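Local coordinates for arylamine n-acetyltransferase NAT (Mycobacterium tuberculosis, PDB 4BGF), which probably transfers the acetyl group of acetyl-CoA to arylamine substrates, at residues His110-Tyr124 against Asp127-Leu141. Residues are numbered along the deposited sequence; the frame is centred on the assembly and turned at random.
Sequences HTLLGVTFPGSGGCY and DVGFGGQTPTSPLRL
The carboxylate of Asp127 is gripped at both oxygens. His110 NE2 donates to Asp127 OD2 over 2.8 Å on the syn side, in the imidazole plane, while Asp127 OD1 accepts from Gly129 N at 3.0 Å, closing an Asx turn, and from Asn74 ND2. Aspartate suits this place because one short side chain braces its own loop and holds the histidine. Phe130 sets its edge against one face of the imidazole, CD1 3.8 Å from His110 CE1 and the planes 78° apart; this edge and the in-plane bond probably limit the ring's rotation. With Cys70, the pair matches the Cys-His-Asp triad known from arylamine N-acetyltransferases.

At the far end, Arg140 NH2 donates to Tyr124 OH at 2.6 Å, nearly in the guanidinium plane. Arginine is long enough to reach this hydroxyl from the strand: bent at chi2 and chi3 (60° and 62°), it crosses the phenol obliquely, planes steeply tilted, and lays one guanidinium face over Gly121, whose lack of a side chain lets Arg140 NH2 come within 3.1 Å of Gly121 CA. Tyr124 and Arg140 form a non-hydrogen-bonded antiparallel pair; beyond it Leu141 N bonds Cys123 O at 3.2 Å, and apolar Leu141 CD2 packs on Cys123 SG.

Strand 139-140 edges the antiparallel sheet beside strand 124-126, with 110-116 next inward; helix 22-35 packs on Tyr124 and Pro138, and strand 173-179 touches Asp127 and Phe130.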
# COMPACT_ATOMS: atom_id res chain seq x y z
N HIS A 110 0.75 10.31 -2.15
CA HIS A 110 -0.04 9.14 -1.87
C HIS A 110 -1.30 9.09 -2.77
O HIS A 110 -1.79 10.11 -3.22
CB HIS A 110 -0.41 9.09 -0.39
CG HIS A 110 -1.13 7.84 -0.01
ND1 HIS A 110 -0.58 6.59 -0.17
CD2 HIS A 110 -2.38 7.65 0.47
CE1 HIS A 110 -1.44 5.68 0.22
NE2 HIS A 110 -2.54 6.29 0.61
N THR A 111 -1.78 7.89 -3.04
CA THR A 111 -2.95 7.71 -3.85
C THR A 111 -3.73 6.57 -3.23
O THR A 111 -3.14 5.61 -2.75
CB THR A 111 -2.57 7.41 -5.32
OG1 THR A 111 -3.74 7.43 -6.15
CG2 THR A 111 -1.89 6.10 -5.47
N LEU A 112 -5.04 6.73 -3.20
CA LEU A 112 -5.97 5.69 -2.77
C LEU A 112 -7.14 5.63 -3.80
O LEU A 112 -7.08 6.27 -4.85
CB LEU A 112 -6.50 6.01 -1.36
CG LEU A 112 -7.28 7.33 -1.21
CD1 LEU A 112 -8.26 7.22 -0.13
CD2 LEU A 112 -6.40 8.57 -0.99
N LEU A 113 -8.20 4.89 -3.48
CA LEU A 113 -9.34 4.66 -4.40
C LEU A 113 -10.64 4.98 -3.72
O LEU A 113 -10.78 4.76 -2.52
CB LEU A 113 -9.44 3.20 -4.83
CG LEU A 113 -8.16 2.59 -5.34
CD1 LEU A 113 -8.41 1.12 -5.65
CD2 LEU A 113 -7.62 3.38 -6.54
N GLY A 114 -11.61 5.47 -4.51
CA GLY A 114 -13.00 5.58 -4.09
C GLY A 114 -13.85 4.69 -4.98
O GLY A 114 -13.97 4.96 -6.17
N VAL A 115 -14.46 3.66 -4.41
CA VAL A 115 -15.07 2.58 -5.17
C VAL A 115 -16.57 2.54 -4.92
O VAL A 115 -17.01 2.69 -3.79
CB VAL A 115 -14.39 1.20 -4.82
CG1 VAL A 115 -15.25 0.01 -5.19
CG2 VAL A 115 -13.02 1.10 -5.49
N THR A 116 -17.36 2.41 -6.00
CA THR A 116 -18.77 2.06 -5.90
C THR A 116 -19.03 0.77 -6.67
O THR A 116 -18.18 0.30 -7.41
CB THR A 116 -19.72 3.17 -6.40
OG1 THR A 116 -19.44 3.49 -7.76
CG2 THR A 116 -19.58 4.40 -5.54
N PHE A 117 -20.21 0.20 -6.43
CA PHE A 117 -20.63 -1.07 -7.03
C PHE A 117 -22.15 -1.09 -6.92
O PHE A 117 -22.72 -0.19 -6.30
CB PHE A 117 -19.96 -2.31 -6.34
CG PHE A 117 -20.11 -2.33 -4.87
CD1 PHE A 117 -19.23 -1.64 -4.07
CD2 PHE A 117 -21.13 -3.03 -4.28
CE1 PHE A 117 -19.37 -1.63 -2.70
CE2 PHE A 117 -21.28 -3.03 -2.92
CZ PHE A 117 -20.39 -2.32 -2.12
N PRO A 118 -22.80 -2.09 -7.54
CA PRO A 118 -24.26 -2.15 -7.58
C PRO A 118 -24.91 -2.19 -6.21
O PRO A 118 -24.56 -3.01 -5.37
CB PRO A 118 -24.53 -3.44 -8.34
CG PRO A 118 -23.41 -3.53 -9.23
CD PRO A 118 -22.22 -3.08 -8.45
N GLY A 119 -25.85 -1.29 -5.99
CA GLY A 119 -26.52 -1.25 -4.72
C GLY A 119 -25.63 -0.80 -3.58
O GLY A 119 -26.02 -0.93 -2.44
N SER A 120 -24.45 -0.28 -3.89
CA SER A 120 -23.54 0.12 -2.84
C SER A 120 -24.25 1.17 -2.05
O SER A 120 -25.14 1.84 -2.56
CB SER A 120 -22.21 0.64 -3.40
OG SER A 120 -22.33 1.86 -4.13
N GLY A 121 -23.86 1.33 -0.80
CA GLY A 121 -24.54 2.29 0.03
C GLY A 121 -24.03 3.69 -0.20
O GLY A 121 -24.41 4.62 0.50
N GLY A 122 -23.20 3.81 -1.23
CA GLY A 122 -22.46 5.02 -1.56
C GLY A 122 -21.07 4.60 -2.04
O GLY A 122 -20.90 3.52 -2.59
N CYS A 123 -20.08 5.46 -1.81
CA CYS A 123 -18.70 5.20 -2.21
C CYS A 123 -17.89 4.62 -1.04
O CYS A 123 -18.06 5.05 0.09
CB CYS A 123 -18.09 6.51 -2.74
SG CYS A 123 -16.28 6.64 -2.77
N TYR A 124 -17.05 3.63 -1.31
CA TYR A 124 -16.17 3.06 -0.30
C TYR A 124 -14.76 3.44 -0.60
O TYR A 124 -14.33 3.39 -1.75
CB TYR A 124 -16.24 1.53 -0.24
CG TYR A 124 -17.49 0.97 0.41
CD1 TYR A 124 -17.59 0.89 1.78
CD2 TYR A 124 -18.56 0.53 -0.35
CE1 TYR A 124 -18.70 0.40 2.39
CE2 TYR A 124 -19.69 0.03 0.24
CZ TYR A 124 -19.75 -0.03 1.62
OH TYR A 124 -20.87 -0.52 2.25
N ASP A 127 -7.73 1.20 0.08
CA ASP A 127 -6.31 1.58 0.09
C ASP A 127 -5.42 0.41 0.53
O ASP A 127 -5.30 0.15 1.72
CB ASP A 127 -6.06 2.78 1.01
CG ASP A 127 -4.69 3.38 0.83
OD1 ASP A 127 -3.92 2.82 0.03
OD2 ASP A 127 -4.37 4.39 1.47
N VAL A 128 -4.79 -0.27 -0.42
CA VAL A 128 -3.89 -1.39 -0.14
C VAL A 128 -2.43 -0.95 -0.35
O VAL A 128 -1.56 -1.78 -0.52
CB VAL A 128 -4.21 -2.67 -1.00
CG1 VAL A 128 -5.60 -3.17 -0.70
CG2 VAL A 128 -4.08 -2.43 -2.52
N GLY A 129 -2.19 0.36 -0.30
CA GLY A 129 -0.90 0.90 -0.69
C GLY A 129 -0.24 1.82 0.30
O GLY A 129 0.75 2.45 -0.03
N PHE A 130 -0.81 1.94 1.50
CA PHE A 130 -0.24 2.79 2.51
C PHE A 130 0.90 2.11 3.33
O PHE A 130 1.61 2.78 4.07
CB PHE A 130 -1.36 3.35 3.40
CG PHE A 130 -0.89 4.39 4.35
CD1 PHE A 130 -0.50 5.64 3.89
CD2 PHE A 130 -0.80 4.13 5.70
CE1 PHE A 130 -0.03 6.60 4.76
CE2 PHE A 130 -0.35 5.08 6.58
CZ PHE A 130 0.05 6.33 6.11
N GLY A 131 1.10 0.81 3.16
CA GLY A 131 2.21 0.16 3.83
C GLY A 131 1.64 -0.53 5.03
O GLY A 131 0.47 -0.91 5.01
N GLY A 132 2.44 -0.66 6.09
CA GLY A 132 2.08 -1.47 7.25
C GLY A 132 0.76 -1.08 7.88
O GLY A 132 0.05 -1.94 8.36
N GLN A 133 0.40 0.20 7.85
CA GLN A 133 -0.81 0.69 8.51
C GLN A 133 -1.95 0.96 7.53
O GLN A 133 -2.86 1.70 7.82
CB GLN A 133 -0.47 1.97 9.29
CG GLN A 133 -1.42 2.37 10.43
CD GLN A 133 -1.57 1.29 11.49
OE1 GLN A 133 -2.68 0.96 11.90
NE2 GLN A 133 -0.47 0.78 11.98
N THR A 134 -1.90 0.37 6.36
CA THR A 134 -2.93 0.60 5.39
C THR A 134 -4.21 -0.04 5.99
O THR A 134 -4.11 -0.93 6.83
CB THR A 134 -2.45 0.06 4.03
OG1 THR A 134 -3.05 0.76 2.94
CG2 THR A 134 -2.69 -1.41 3.91
N PRO A 135 -5.41 0.48 5.62
CA PRO A 135 -6.64 -0.16 6.13
C PRO A 135 -6.87 -1.53 5.51
O PRO A 135 -6.48 -1.78 4.38
CB PRO A 135 -7.73 0.80 5.68
CG PRO A 135 -7.12 1.52 4.55
CD PRO A 135 -5.73 1.71 4.89
N THR A 136 -7.53 -2.42 6.25
CA THR A 136 -7.61 -3.84 5.92
C THR A 136 -9.07 -4.22 5.55
O THR A 136 -9.35 -5.36 5.21
CB THR A 136 -7.09 -4.66 7.13
OG1 THR A 136 -7.87 -4.33 8.27
CG2 THR A 136 -5.66 -4.30 7.46
N SER A 137 -9.98 -3.25 5.60
CA SER A 137 -11.39 -3.45 5.24
C SER A 137 -11.79 -2.25 4.42
O SER A 137 -11.30 -1.16 4.65
CB SER A 137 -12.31 -3.51 6.47
OG SER A 137 -11.98 -4.60 7.27
N PRO A 138 -12.70 -2.45 3.46
CA PRO A 138 -13.27 -1.27 2.81
C PRO A 138 -13.86 -0.36 3.86
O PRO A 138 -14.39 -0.84 4.85
CB PRO A 138 -14.38 -1.84 1.94
CG PRO A 138 -13.97 -3.25 1.69
CD PRO A 138 -13.23 -3.71 2.90
N LEU A 139 -13.75 0.94 3.67
CA LEU A 139 -14.35 1.90 4.57
C LEU A 139 -15.38 2.78 3.87
O LEU A 139 -15.04 3.50 2.93
CB LEU A 139 -13.29 2.81 5.20
CG LEU A 139 -12.20 2.05 5.94
CD1 LEU A 139 -11.12 3.03 6.29
CD2 LEU A 139 -12.76 1.35 7.20
N ARG A 140 -16.61 2.73 4.37
CA ARG A 140 -17.67 3.65 3.98
C ARG A 140 -17.16 5.08 4.16
O ARG A 140 -16.60 5.43 5.20
CB ARG A 140 -18.93 3.39 4.83
CG ARG A 140 -20.14 4.30 4.58
CD ARG A 140 -20.67 4.25 3.14
NE ARG A 140 -21.14 2.91 2.75
CZ ARG A 140 -22.41 2.52 2.72
NH1 ARG A 140 -23.39 3.35 3.05
NH2 ARG A 140 -22.70 1.29 2.36
N LEU A 141 -17.33 5.89 3.13
CA LEU A 141 -16.83 7.24 3.10
C LEU A 141 -17.80 8.19 3.79
O LEU A 141 -18.58 8.86 3.13
CB LEU A 141 -16.64 7.62 1.64
CG LEU A 141 -16.39 9.04 1.14
CD1 LEU A 141 -15.06 9.63 1.58
CD2 LEU A 141 -16.45 8.97 -0.34